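Local structure of ribose 5-phosphate isomerase B (Anaplasma phagocytophilum, 4EM8) at residues 10-15 against 27-32; 20-25 against 41-46; 37-42 against 55-60; 66-71 against 124-129. The protein probably catalyses the interconversion of D-ribose 5-phosphate and D-ribulose 5-phosphate. One frame throughout, in Å; residues are numbered along the deposited sequence.

Contact 1: 10-15 against 27-32; sequences VFLSSD and AYLRDL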
loop_
_atom_site.group_PDB
_atom_site.type_symbol
_atom_site.label_atom_id
_atom_site.label_comp_id
_atom_site.label_asym_id
_atom_site.label_seq_id
_atom_site.Cartn_x
_atom_site.Cartn_y
_atom_site.Cartn_z
ATOM N N VAL A 10 9.768 13.285 -12.565
ATOM C CA VAL A 10 8.606 12.584 -12.061
ATOM C C VAL A 10 7.663 12.222 -13.204
ATOM O O VAL A 10 7.403 13.032 -14.103
ATOM C CB VAL A 10 7.870 13.448 -11.001
ATOM C CG1 VAL A 10 6.666 12.711 -10.412
ATOM C CG2 VAL A 10 8.836 13.816 -9.885
ATOM N N PHE A 11 7.163 10.996 -13.153
ATOM C CA PHE A 11 6.126 10.532 -14.051
ATOM C C PHE A 11 4.808 10.377 -13.273
ATOM O O PHE A 11 4.736 9.721 -12.197
ATOM C CB PHE A 11 6.551 9.204 -14.719
ATOM C CG PHE A 11 7.773 9.323 -15.599
ATOM C CD1 PHE A 11 9.050 9.411 -15.043
ATOM C CD2 PHE A 11 7.653 9.317 -17.006
ATOM C CE1 PHE A 11 10.174 9.539 -15.865
ATOM C CE2 PHE A 11 8.776 9.427 -17.834
ATOM C CZ PHE A 11 10.041 9.532 -17.263
ATOM N N LEU A 12 3.744 10.949 -13.825
ATOM C CA LEU A 12 2.462 10.969 -13.127
ATOM C C LEU A 12 1.372 10.347 -13.960
ATOM O O LEU A 12 1.315 10.568 -15.171
ATOM C CB LEU A 12 2.068 12.399 -12.807
ATOM C CG LEU A 12 2.998 13.193 -11.865
ATOM C CD1 LEU A 12 3.903 14.149 -12.658
ATOM C CD2 LEU A 12 2.189 13.979 -10.830
ATOM N N SER A 13 0.498 9.579 -13.318
ATOM C CA SER A 13 -0.693 9.108 -13.990
ATOM C C SER A 13 -1.876 8.972 -13.063
ATOM O O SER A 13 -1.733 8.899 -11.839
ATOM C CB SER A 13 -0.446 7.783 -14.744
ATOM O OG SER A 13 -0.512 6.683 -13.884
ATOM N N SER A 14 -3.052 8.930 -13.685
ATOM C CA SER A 14 -4.277 8.694 -12.990
ATOM C C SER A 14 -5.351 8.040 -13.842
ATOM O O SER A 14 -5.247 7.898 -15.090
ATOM C CB SER A 14 -4.835 10.031 -12.455
ATOM O OG SER A 14 -5.432 10.771 -13.513
ATOM N N ASP A 15 -6.389 7.613 -13.131
ATOM C CA ASP A 15 -7.646 7.285 -13.754
ATOM C C ASP A 15 -8.492 8.559 -13.758
ATOM O O ASP A 15 -8.002 9.664 -13.457
ATOM C CB ASP A 15 -8.323 6.053 -13.096
ATOM C CG ASP A 15 -8.884 6.324 -11.729
ATOM O OD1 ASP A 15 -8.780 7.452 -11.230
ATOM O OD2 ASP A 15 -9.436 5.369 -11.131
ATOM N N ALA A 27 1.666 20.748 -12.181
ATOM C CA ALA A 27 1.996 22.178 -12.218
ATOM C C ALA A 27 2.871 22.572 -11.024
ATOM O O ALA A 27 3.808 23.353 -11.171
ATOM C CB ALA A 27 0.736 23.026 -12.253
ATOM N N TYR A 28 2.571 22.012 -9.848
ATOM C CA TYR A 28 3.402 22.236 -8.667
ATOM C C TYR A 28 4.843 21.796 -8.927
ATOM O O TYR A 28 5.795 22.573 -8.748
ATOM C CB TYR A 28 2.822 21.488 -7.468
ATOM C CG TYR A 28 3.663 21.567 -6.220
ATOM C CD1 TYR A 28 3.832 22.777 -5.551
ATOM C CD2 TYR A 28 4.266 20.427 -5.682
ATOM C CE1 TYR A 28 4.604 22.856 -4.417
ATOM C CE2 TYR A 28 5.011 20.492 -4.515
ATOM C CZ TYR A 28 5.185 21.703 -3.895
ATOM O OH TYR A 28 5.950 21.798 -2.772
ATOM N N LEU A 29 5.012 20.542 -9.319
ATOM C CA LEU A 29 6.340 20.025 -9.636
ATOM C C LEU A 29 7.084 20.866 -10.674
ATOM O O LEU A 29 8.288 21.110 -10.540
ATOM C CB LEU A 29 6.260 18.574 -10.109
ATOM C CG LEU A 29 5.921 17.601 -8.973
ATOM C CD1 LEU A 29 5.746 16.197 -9.528
ATOM C CD2 LEU A 29 7.001 17.620 -7.853
ATOM N N ARG A 30 6.374 21.307 -11.706
ATOM C CA ARG A 30 6.988 22.121 -12.751
ATOM C C ARG A 30 7.486 23.450 -12.140
ATOM O O ARG A 30 8.631 23.865 -12.393
ATOM C CB ARG A 30 5.995 22.319 -13.909
ATOM C CG ARG A 30 6.552 21.990 -15.285
ATOM C CD ARG A 30 5.565 21.263 -16.208
ATOM N NE ARG A 30 4.178 21.604 -15.923
ATOM C CZ ARG A 30 3.134 20.800 -16.138
ATOM N NH1 ARG A 30 1.927 21.229 -15.787
ATOM N NH2 ARG A 30 3.273 19.591 -16.693
ATOM N N ASP A 31 6.673 24.065 -11.275
ATOM C CA ASP A 31 7.079 25.291 -10.609
ATOM C C ASP A 31 8.336 25.055 -9.748
ATOM O O ASP A 31 9.202 25.938 -9.633
ATOM C CB ASP A 31 5.937 25.849 -9.768
ATOM C CG ASP A 31 6.221 27.233 -9.235
ATOM O OD1 ASP A 31 6.718 28.104 -10.002
ATOM O OD2 ASP A 31 5.902 27.477 -8.051
ATOM N N LEU A 32 8.441 23.861 -9.163
ATOM C CA LEU A 32 9.639 23.463 -8.407
ATOM C C LEU A 32 10.862 23.128 -9.259
ATOM O O LEU A 32 11.918 22.803 -8.709
ATOM C CB LEU A 32 9.347 22.241 -7.525
ATOM C CG LEU A 32 8.453 22.397 -6.296
ATOM C CD1 LEU A 32 8.488 21.092 -5.484
ATOM C CD2 LEU A 32 8.874 23.581 -5.451
#

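Contact 2: 20-25 against 41-46; sequences ELRLFL and CDPKEH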
loop_
_atom_site.group_PDB
_atom_site.type_symbol
_atom_site.label_atom_id
_atom_site.label_comp_id
_atom_site.label_asym_id
_atom_site.label_seq_id
_atom_site.Cartn_x
_atom_site.Cartn_y
_atom_site.Cartn_z
ATOM N N GLU A 20 -7.901 15.834 -12.017
ATOM C CA GLU A 20 -7.757 17.175 -11.457
ATOM C C GLU A 20 -6.551 17.266 -10.494
ATOM O O GLU A 20 -5.736 18.166 -10.613
ATOM C CB GLU A 20 -9.068 17.602 -10.773
ATOM C CG GLU A 20 -9.008 18.905 -9.995
ATOM C CD GLU A 20 -10.387 19.420 -9.566
ATOM O OE1 GLU A 20 -11.418 18.800 -9.936
ATOM O OE2 GLU A 20 -10.432 20.469 -8.862
ATOM N N LEU A 21 -6.410 16.312 -9.578
ATOM C CA LEU A 21 -5.276 16.338 -8.681
ATOM C C LEU A 21 -3.958 16.139 -9.443
ATOM O O LEU A 21 -2.943 16.777 -9.132
ATOM C CB LEU A 21 -5.429 15.262 -7.612
ATOM C CG LEU A 21 -4.360 15.211 -6.524
ATOM C CD1 LEU A 21 -4.267 16.556 -5.779
ATOM C CD2 LEU A 21 -4.625 14.033 -5.585
ATOM N N ARG A 22 -3.961 15.214 -10.410
ATOM C CA ARG A 22 -2.781 14.961 -11.215
ATOM C C ARG A 22 -2.264 16.238 -11.908
ATOM O O ARG A 22 -1.049 16.482 -11.986
ATOM C CB ARG A 22 -3.071 13.858 -12.246
ATOM C CG ARG A 22 -1.825 13.415 -12.978
ATOM C CD ARG A 22 -2.102 12.502 -14.155
ATOM N NE ARG A 22 -2.414 13.218 -15.373
ATOM C CZ ARG A 22 -3.465 13.010 -16.164
ATOM N NH1 ARG A 22 -3.574 13.714 -17.293
ATOM N NH2 ARG A 22 -4.395 12.099 -15.885
ATOM N N LEU A 23 -3.172 17.038 -12.424
ATOM C CA LEU A 23 -2.777 18.238 -13.174
ATOM C C LEU A 23 -2.297 19.328 -12.192
ATOM O O LEU A 23 -1.316 20.032 -12.472
ATOM C CB LEU A 23 -3.923 18.734 -14.064
ATOM C CG LEU A 23 -4.389 17.831 -15.226
ATOM C CD1 LEU A 23 -5.592 18.464 -15.935
ATOM C CD2 LEU A 23 -3.283 17.507 -16.234
ATOM N N PHE A 24 -2.950 19.407 -11.025
ATOM C CA PHE A 24 -2.526 20.290 -9.929
ATOM C C PHE A 24 -1.096 19.979 -9.445
ATOM O O PHE A 24 -0.264 20.902 -9.297
ATOM C CB PHE A 24 -3.523 20.207 -8.762
ATOM C CG PHE A 24 -3.184 21.111 -7.588
ATOM C CD1 PHE A 24 -3.488 22.470 -7.621
ATOM C CD2 PHE A 24 -2.540 20.593 -6.457
ATOM C CE1 PHE A 24 -3.180 23.298 -6.549
ATOM C CE2 PHE A 24 -2.223 21.415 -5.379
ATOM C CZ PHE A 24 -2.544 22.766 -5.428
ATOM N N LEU A 25 -0.809 18.696 -9.188
ATOM C CA LEU A 25 0.509 18.302 -8.713
ATOM C C LEU A 25 1.567 18.376 -9.818
ATOM O O LEU A 25 2.715 18.645 -9.522
ATOM C CB LEU A 25 0.500 16.933 -8.036
ATOM C CG LEU A 25 -0.426 16.811 -6.833
ATOM C CD1 LEU A 25 -0.614 15.335 -6.438
ATOM C CD2 LEU A 25 0.058 17.661 -5.666
ATOM N N CYS A 41 -4.523 9.379 -17.409
ATOM C CA CYS A 41 -5.383 9.307 -18.617
ATOM C C CYS A 41 -5.707 10.672 -19.191
ATOM O O CYS A 41 -5.537 11.705 -18.542
ATOM C CB CYS A 41 -6.688 8.601 -18.294
ATOM S SG CYS A 41 -7.680 9.492 -17.067
ATOM N N ASP A 42 -6.202 10.663 -20.411
ATOM C CA ASP A 42 -6.612 11.880 -21.092
ATOM C C ASP A 42 -7.728 12.499 -20.248
ATOM O O ASP A 42 -8.663 11.793 -19.863
ATOM C CB ASP A 42 -7.120 11.488 -22.480
ATOM C CG ASP A 42 -7.496 12.674 -23.355
ATOM O OD1 ASP A 42 -8.037 13.692 -22.883
ATOM O OD2 ASP A 42 -7.286 12.543 -24.573
ATOM N N PRO A 43 -7.642 13.803 -19.949
ATOM C CA PRO A 43 -8.724 14.446 -19.170
ATOM C C PRO A 43 -10.127 14.329 -19.777
ATOM O O PRO A 43 -11.098 14.351 -19.042
ATOM C CB PRO A 43 -8.297 15.916 -19.100
ATOM C CG PRO A 43 -6.816 15.897 -19.306
ATOM C CD PRO A 43 -6.515 14.716 -20.200
ATOM N N LYS A 44 -10.225 14.190 -21.097
ATOM C CA LYS A 44 -11.513 13.957 -21.778
ATOM C C LYS A 44 -12.178 12.626 -21.370
ATOM O O LYS A 44 -13.353 12.424 -21.625
ATOM C CB LYS A 44 -11.327 14.002 -23.308
ATOM N N GLU A 45 -11.418 11.717 -20.760
ATOM C CA GLU A 45 -11.934 10.398 -20.386
ATOM C C GLU A 45 -12.668 10.481 -19.050
ATOM O O GLU A 45 -12.069 10.841 -18.019
ATOM C CB GLU A 45 -10.792 9.362 -20.275
ATOM C CG GLU A 45 -10.141 8.929 -21.590
ATOM C CD GLU A 45 -11.053 8.069 -22.453
ATOM O OE1 GLU A 45 -11.514 7.013 -21.973
ATOM O OE2 GLU A 45 -11.309 8.453 -23.622
ATOM N N HIS A 46 -13.939 10.095 -19.058
ATOM C CA HIS A 46 -14.772 10.141 -17.847
ATOM C C HIS A 46 -14.849 8.835 -17.081
ATOM O O HIS A 46 -15.248 8.836 -15.926
ATOM C CB HIS A 46 -16.157 10.704 -18.179
ATOM C CG HIS A 46 -16.170 12.217 -18.359
ATOM N ND1 HIS A 46 -15.118 12.905 -18.891
ATOM C CD2 HIS A 46 -17.157 13.167 -18.070
ATOM C CE1 HIS A 46 -15.421 14.225 -18.932
ATOM N NE2 HIS A 46 -16.670 14.383 -18.433
#

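Contact 3: 37-42 against 55-60; sequences FDCGCD and HDVVRE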
loop_
_atom_site.group_PDB
_atom_site.type_symbol
_atom_site.label_atom_id
_atom_site.label_comp_id
_atom_site.label_asym_id
_atom_site.label_seq_id
_atom_site.Cartn_x
_atom_site.Cartn_y
_atom_site.Cartn_z
ATOM N N PHE A 37 6.393 14.412 -16.402
ATOM C CA PHE A 37 5.930 13.622 -17.541
ATOM C C PHE A 37 4.513 13.093 -17.263
ATOM O O PHE A 37 4.317 12.262 -16.363
ATOM C CB PHE A 37 6.917 12.492 -17.818
ATOM C CG PHE A 37 8.283 12.975 -18.232
ATOM C CD1 PHE A 37 8.588 13.185 -19.577
ATOM C CD2 PHE A 37 9.272 13.227 -17.276
ATOM C CE1 PHE A 37 9.848 13.635 -19.960
ATOM C CE2 PHE A 37 10.532 13.682 -17.652
ATOM C CZ PHE A 37 10.818 13.888 -18.996
ATOM N N ASP A 38 3.544 13.609 -18.012
ATOM C CA ASP A 38 2.115 13.236 -17.883
ATOM C C ASP A 38 1.883 11.955 -18.655
ATOM O O ASP A 38 2.081 11.941 -19.866
ATOM C CB ASP A 38 1.232 14.359 -18.462
ATOM C CG ASP A 38 -0.274 14.099 -18.305
ATOM O OD1 ASP A 38 -0.706 12.939 -18.261
ATOM O OD2 ASP A 38 -1.045 15.074 -18.277
ATOM N N CYS A 39 1.480 10.883 -17.969
ATOM C CA CYS A 39 1.224 9.584 -18.617
ATOM C C CYS A 39 -0.262 9.189 -18.667
ATOM O O CYS A 39 -0.610 8.004 -18.691
ATOM C CB CYS A 39 2.022 8.500 -17.908
ATOM S SG CYS A 39 3.795 8.840 -17.907
ATOM N N GLY A 40 -1.135 10.186 -18.668
ATOM C CA GLY A 40 -2.575 9.954 -18.805
ATOM C C GLY A 40 -3.211 9.608 -17.454
ATOM O O GLY A 40 -2.512 9.526 -16.463
ATOM N N CYS A 41 -4.523 9.379 -17.409
ATOM C CA CYS A 41 -5.383 9.307 -18.617
ATOM C C CYS A 41 -5.707 10.672 -19.191
ATOM O O CYS A 41 -5.537 11.705 -18.542
ATOM C CB CYS A 41 -6.688 8.601 -18.294
ATOM S SG CYS A 41 -7.680 9.492 -17.067
ATOM N N ASP A 42 -6.202 10.663 -20.411
ATOM C CA ASP A 42 -6.612 11.880 -21.092
ATOM C C ASP A 42 -7.728 12.499 -20.248
ATOM O O ASP A 42 -8.663 11.793 -19.863
ATOM C CB ASP A 42 -7.120 11.488 -22.480
ATOM C CG ASP A 42 -7.496 12.674 -23.355
ATOM O OD1 ASP A 42 -8.037 13.692 -22.883
ATOM O OD2 ASP A 42 -7.286 12.543 -24.573
ATOM N N HIS A 55 1.563 1.046 -16.006
ATOM C CA HIS A 55 2.720 0.548 -16.748
ATOM C C HIS A 55 3.653 1.618 -17.243
ATOM O O HIS A 55 4.865 1.518 -17.086
ATOM C CB HIS A 55 2.247 -0.328 -17.905
ATOM C CG HIS A 55 1.416 -1.497 -17.456
ATOM N ND1 HIS A 55 0.070 -1.456 -17.417
ATOM C CD2 HIS A 55 1.789 -2.759 -16.982
ATOM C CE1 HIS A 55 -0.398 -2.637 -16.960
ATOM N NE2 HIS A 55 0.656 -3.431 -16.696
ATOM N N ASP A 56 3.107 2.662 -17.836
ATOM C CA ASP A 56 3.933 3.721 -18.381
ATOM C C ASP A 56 4.734 4.488 -17.342
ATOM O O ASP A 56 5.787 5.045 -17.665
ATOM C CB ASP A 56 3.067 4.706 -19.147
ATOM C CG ASP A 56 2.737 4.234 -20.534
ATOM O OD1 ASP A 56 3.257 3.187 -20.991
ATOM O OD2 ASP A 56 1.943 4.937 -21.177
ATOM N N VAL A 57 4.225 4.541 -16.113
ATOM C CA VAL A 57 4.919 5.200 -15.027
ATOM C C VAL A 57 6.009 4.282 -14.479
ATOM O O VAL A 57 7.192 4.652 -14.442
ATOM C CB VAL A 57 3.895 5.627 -13.949
ATOM C CG1 VAL A 57 4.551 6.133 -12.667
ATOM C CG2 VAL A 57 2.999 6.724 -14.510
ATOM N N VAL A 58 5.631 3.072 -14.078
ATOM C CA VAL A 58 6.590 2.171 -13.434
ATOM C C VAL A 58 7.756 1.773 -14.364
ATOM O O VAL A 58 8.873 1.551 -13.891
ATOM C CB VAL A 58 5.921 0.902 -12.875
ATOM C CG1 VAL A 58 4.814 1.312 -11.911
ATOM C CG2 VAL A 58 5.427 -0.036 -13.979
ATOM N N ARG A 59 7.499 1.733 -15.667
ATOM C CA ARG A 59 8.569 1.494 -16.676
ATOM C C ARG A 59 9.663 2.544 -16.553
ATOM O O ARG A 59 10.803 2.253 -16.836
ATOM C CB ARG A 59 8.028 1.560 -18.115
ATOM C CG ARG A 59 8.101 0.240 -18.889
ATOM C CD ARG A 59 7.792 0.377 -20.381
ATOM N NE ARG A 59 6.389 0.722 -20.679
ATOM C CZ ARG A 59 5.335 -0.103 -20.567
ATOM N NH1 ARG A 59 4.126 0.340 -20.884
ATOM N NH2 ARG A 59 5.461 -1.359 -20.131
ATOM N N GLU A 60 9.309 3.770 -16.146
ATOM C CA GLU A 60 10.274 4.868 -16.141
ATOM C C GLU A 60 10.905 5.160 -14.778
ATOM O O GLU A 60 11.849 5.935 -14.690
ATOM C CB GLU A 60 9.640 6.155 -16.689
ATOM C CG GLU A 60 9.027 6.022 -18.081
ATOM C CD GLU A 60 10.042 5.750 -19.165
ATOM O OE1 GLU A 60 9.620 5.291 -20.241
ATOM O OE2 GLU A 60 11.259 5.976 -18.958
#

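Contact 4: 66-71 against 124-129; sequences FGVLIC and SVLYTF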
loop_
_atom_site.group_PDB
_atom_site.type_symbol
_atom_site.label_atom_id
_atom_site.label_comp_id
_atom_site.label_asym_id
_atom_site.label_seq_id
_atom_site.Cartn_x
_atom_site.Cartn_y
_atom_site.Cartn_z
ATOM N N PHE A 66 11.099 9.350 -10.030
ATOM C CA PHE A 66 9.984 8.857 -9.202
ATOM C C PHE A 66 8.648 8.907 -9.958
ATOM O O PHE A 66 8.528 9.500 -11.036
ATOM C CB PHE A 66 9.850 9.671 -7.893
ATOM C CG PHE A 66 10.912 9.378 -6.853
ATOM C CD1 PHE A 66 11.845 8.354 -7.017
ATOM C CD2 PHE A 66 10.914 10.087 -5.663
ATOM C CE1 PHE A 66 12.802 8.085 -6.034
ATOM C CE2 PHE A 66 11.851 9.808 -4.661
ATOM C CZ PHE A 66 12.796 8.831 -4.851
ATOM N N GLY A 67 7.650 8.261 -9.379
ATOM C CA GLY A 67 6.328 8.202 -9.967
ATOM C C GLY A 67 5.293 8.656 -8.991
ATOM O O GLY A 67 5.495 8.583 -7.783
ATOM N N VAL A 68 4.179 9.147 -9.523
ATOM C CA VAL A 68 3.004 9.476 -8.738
ATOM C C VAL A 68 1.798 8.840 -9.434
ATOM O O VAL A 68 1.576 9.060 -10.643
ATOM C CB VAL A 68 2.781 10.996 -8.571
ATOM C CG1 VAL A 68 1.514 11.272 -7.792
ATOM C CG2 VAL A 68 3.958 11.684 -7.874
ATOM N N LEU A 69 1.056 8.031 -8.695
ATOM C CA LEU A 69 -0.176 7.390 -9.192
ATOM C C LEU A 69 -1.429 7.790 -8.415
ATOM O O LEU A 69 -1.420 7.815 -7.175
ATOM C CB LEU A 69 0.001 5.876 -9.126
ATOM C CG LEU A 69 1.122 5.278 -10.005
ATOM C CD1 LEU A 69 1.332 3.798 -9.634
ATOM C CD2 LEU A 69 0.827 5.391 -11.500
ATOM N N ILE A 70 -2.542 8.055 -9.113
ATOM C CA ILE A 70 -3.728 8.585 -8.431
ATOM C C ILE A 70 -5.026 7.907 -8.884
ATOM O O ILE A 70 -5.311 7.852 -10.059
ATOM C CB ILE A 70 -3.893 10.114 -8.600
ATOM C CG1 ILE A 70 -2.555 10.875 -8.331
ATOM C CG2 ILE A 70 -5.007 10.636 -7.674
ATOM C CD1 ILE A 70 -2.562 12.297 -8.834
ATOM N N CYS A 71 -5.770 7.345 -7.947
ATOM C CA CYS A 71 -7.114 6.845 -8.248
ATOM C C CYS A 71 -7.999 7.407 -7.156
ATOM O O CYS A 71 -7.541 8.213 -6.347
ATOM C CB CYS A 71 -7.163 5.324 -8.343
ATOM S SG CYS A 71 -6.753 4.368 -6.844
ATOM N N SER A 124 1.759 19.145 0.146
ATOM C CA SER A 124 2.701 18.957 1.276
ATOM C C SER A 124 3.251 17.537 1.311
ATOM O O SER A 124 4.461 17.352 1.513
ATOM C CB SER A 124 2.079 19.306 2.624
ATOM O OG SER A 124 1.490 20.586 2.550
ATOM N N VAL A 125 2.379 16.548 1.058
ATOM C CA VAL A 125 2.794 15.142 1.095
ATOM C C VAL A 125 3.827 14.818 0.025
ATOM O O VAL A 125 4.868 14.205 0.312
ATOM C CB VAL A 125 1.615 14.164 0.994
ATOM C CG1 VAL A 125 2.118 12.714 0.950
ATOM C CG2 VAL A 125 0.710 14.353 2.182
ATOM N N LEU A 126 3.531 15.272 -1.192
ATOM C CA LEU A 126 4.433 15.206 -2.304
ATOM C C LEU A 126 5.744 15.949 -2.027
ATOM O O LEU A 126 6.779 15.424 -2.347
ATOM C CB LEU A 126 3.769 15.779 -3.555
ATOM C CG LEU A 126 4.639 15.786 -4.829
ATOM C CD1 LEU A 126 5.117 14.390 -5.218
ATOM C CD2 LEU A 126 3.827 16.429 -5.956
ATOM N N TYR A 127 5.703 17.120 -1.384
ATOM C CA TYR A 127 6.941 17.857 -1.122
ATOM C C TYR A 127 7.849 17.036 -0.186
ATOM O O TYR A 127 9.039 16.843 -0.457
ATOM C CB TYR A 127 6.669 19.248 -0.519
ATOM C CG TYR A 127 7.967 19.990 -0.257
ATOM C CD1 TYR A 127 8.703 20.487 -1.321
ATOM C CD2 TYR A 127 8.479 20.148 1.038
ATOM C CE1 TYR A 127 9.905 21.153 -1.123
ATOM C CE2 TYR A 127 9.694 20.813 1.252
ATOM C CZ TYR A 127 10.399 21.306 0.164
ATOM O OH TYR A 127 11.580 21.980 0.298
ATOM N N THR A 128 7.247 16.533 0.893
ATOM C CA THR A 128 7.923 15.672 1.878
ATOM C C THR A 128 8.523 14.443 1.192
ATOM O O THR A 128 9.727 14.175 1.336
ATOM C CB THR A 128 6.947 15.266 2.982
ATOM O OG1 THR A 128 6.499 16.449 3.656
ATOM C CG2 THR A 128 7.583 14.326 4.029
ATOM N N PHE A 129 7.713 13.765 0.391
ATOM C CA PHE A 129 8.154 12.595 -0.350
ATOM C C PHE A 129 9.398 12.882 -1.186
ATOM O O PHE A 129 10.355 12.119 -1.153
ATOM C CB PHE A 129 7.033 12.083 -1.267
ATOM C CG PHE A 129 7.258 10.684 -1.787
ATOM C CD1 PHE A 129 6.888 9.581 -1.037
ATOM C CD2 PHE A 129 7.840 10.469 -3.032
ATOM C CE1 PHE A 129 7.056 8.288 -1.501
ATOM C CE2 PHE A 129 8.001 9.163 -3.510
ATOM C CZ PHE A 129 7.624 8.076 -2.739
#

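Contact 1: 10-15 against 27-32
V10 and L12 of strand 9-14 meet L29 of helix 19-31 inside a beta-alpha-beta unit, in which helix 19-31 connects strand 9-14 to its parallel neighbour, strand 35-38. Only apolar side chains cross the contact, all three are buried, and L29 supplies 62 of the 104 Å² buried between the two segments. One methyl does the touching. L29 CD1 settles against the branched end of V10, lying 3.7 Å from V10 CG1, 3.8 Å from V10 CB and 3.9 Å from V10 CG2, so it presses on the whole isopropyl group rather than on a single methyl. The two side chains cross at about a right angle. L29 has CG opposite its carbonyl carbon (chi1 -71°) and an extended second torsion (chi2 175°), which extends CD1 from the helix toward V10; together the two side chains bridge the 8.1 Å between V10 CA and L29 CA. L29 also packs on V36 of strand 35-38 and L126 of helix 119-131, while V10 and L12 both touch V68 of strand 66-71. Where the strand ends, beyond the apolar contact, S14 OG donates to D15 O at 2.8 Å; D15 is predicted to bind D-ribulose 5-phosphate. L12, two residues on from V10, meets the same methyl more loosely: L12 CD1 is 4.2 Å from L29 CD1.

Contact 2: 20-25 against 41-46
R22 reaches C41 through a side chain whose CG is trans to its own backbone N (chi1 -172°) and which then bends at chi3 (85°), turning the guanidinium off the helix toward the loop after strand 35-38. There C41 O lies at the edge of the group. R22 NH2 donates to C41 O at 2.9 Å, in the carbonyl plane and on a lone pair, although the N-H...O angle of 139° is far from straight. R22 NH1 adds a weak bond to C41 O at 3.1 Å, so both terminal nitrogens share one carbonyl oxygen of a buried residue. The 3.1 Å approach of R22 NH2 to C41 N is a meeting of two donors and no bond. Helix 19-31 is thereby tied to a loop that turns sharply twice: the peptide before C41 is cis, and D42 to E45 form a type I beta turn, closed by E45 N to D42 O at 2.9 Å. An Asx turn reinforces it, D42 OD1 accepting from K44 N at 2.9 Å. D38 OD2, in a salt bridge with NH1, and S14 OG, bonded to NH2, further fix the guanidinium. Nearer the solvent, L23 CD1 lies 4.4 Å from P43 CG.

Contact 3: 37-42 against 55-60
D56 faces C39 with its CB, while its carboxylate is taken up within its own helical segment. D56 OD1 accepts from R59 NH1 at 3.0 Å in a salt bridge, with the oxygen 18° out of the guanidinium plane. H55 O lies over the centre of one face of that guanidinium, 3.8 Å above it. On the other segment, one oxygen of a second carboxylate has a local partner: D38 OD1 receives G40 N at 2.8 Å with a nearly straight N-H...O angle of 163°, which defines an Asx turn where strand 35-38 gives way to loop. The other oxygen, D38 OD2, pairs with R22 of helix 19-31. No hydrogen bond crosses the contact, and the meeting falls to C39. Its CB sits 4.0 Å from V57 CG2 and 4.1 Å from D56 CB. The sulfur lies opposite the carbonyl carbon (chi1 -58°), and in that position C39 SG comes 4.1 Å from V57 CG2, so one valine methyl is touched by both side-chain atoms of the cysteine. C39 contributes more than half of the 117 Å² buried, between a buried V57 and an exposed D56; the CA atoms of C39 and D56 are 6.5 Å apart. Strand 9-14 lies alongside: C39 and E60 both touch F11, whose ring is stacked with that of F37, and V57 packs on S13. Helix 55-58 thus covers the sheet face opposite the one lined by helix 19-31.

Contact 4: 66-71 against 124-129
F66 and F129 meet through their rings, F129 CE2 approaching two adjacent atoms of the F66 ring, CD2 at 3.7 Å and CE2 at 4.1 Å. The ring centroids are 5.7 Å apart and the planes are inclined at 68°, an oblique pairing that is neither a stack nor a T-shape. A second apolar pair lies about one helical turn away: V68 CG2 is 4.0 Å from L126 CD1, and these side chains cross at roughly a right angle. The bend at the second torsion of L126 (chi2 58°) swings CD1 toward the strand, although the side chain does not leave the helix in that direction. All four residues are buried, and no hydrogen bond crosses between the segments. In the next shell, F66 rests on R102 and F129 on S101, both of helix 95-105. Backbone bonds on both sides hold the strand in place, F66 and V68 pairing with F11 of strand 9-14, G67 with N108 and L110. C71, the predicted proton acceptor, stands at the far end of the strand from F66. The whole belongs to the layered alpha/beta/alpha fold of the RpiB family, whose five-stranded parallel sheet here has the order 2-1-3-5-4, with helix 119-131 packed on its middle strand, 66-71.

Strand 9-14 is common ground: its backbone pairs with 66-71 of contact 4 (F11 O to V68 N, 2.8 Å) and with 37-42 of contact 3 (L12 O to C39 N, 2.8 Å). Contacts 1 and 4, with centres 8 Å apart, pack helices on one face of the sheet, and contact 3 covers the other. R22 links contact 2 to contact 1 through S14 (R22 NH2 to S14 OG, 2.9 Å) and to contact 3 through D38 (R22 NH1 to D38 OD2, 3.0 Å). The predicted substrate site lies at the strand ends: D15 and C71 close segments of contacts 1 and 4, and the C41 side chain is about 5 Å from that of H16.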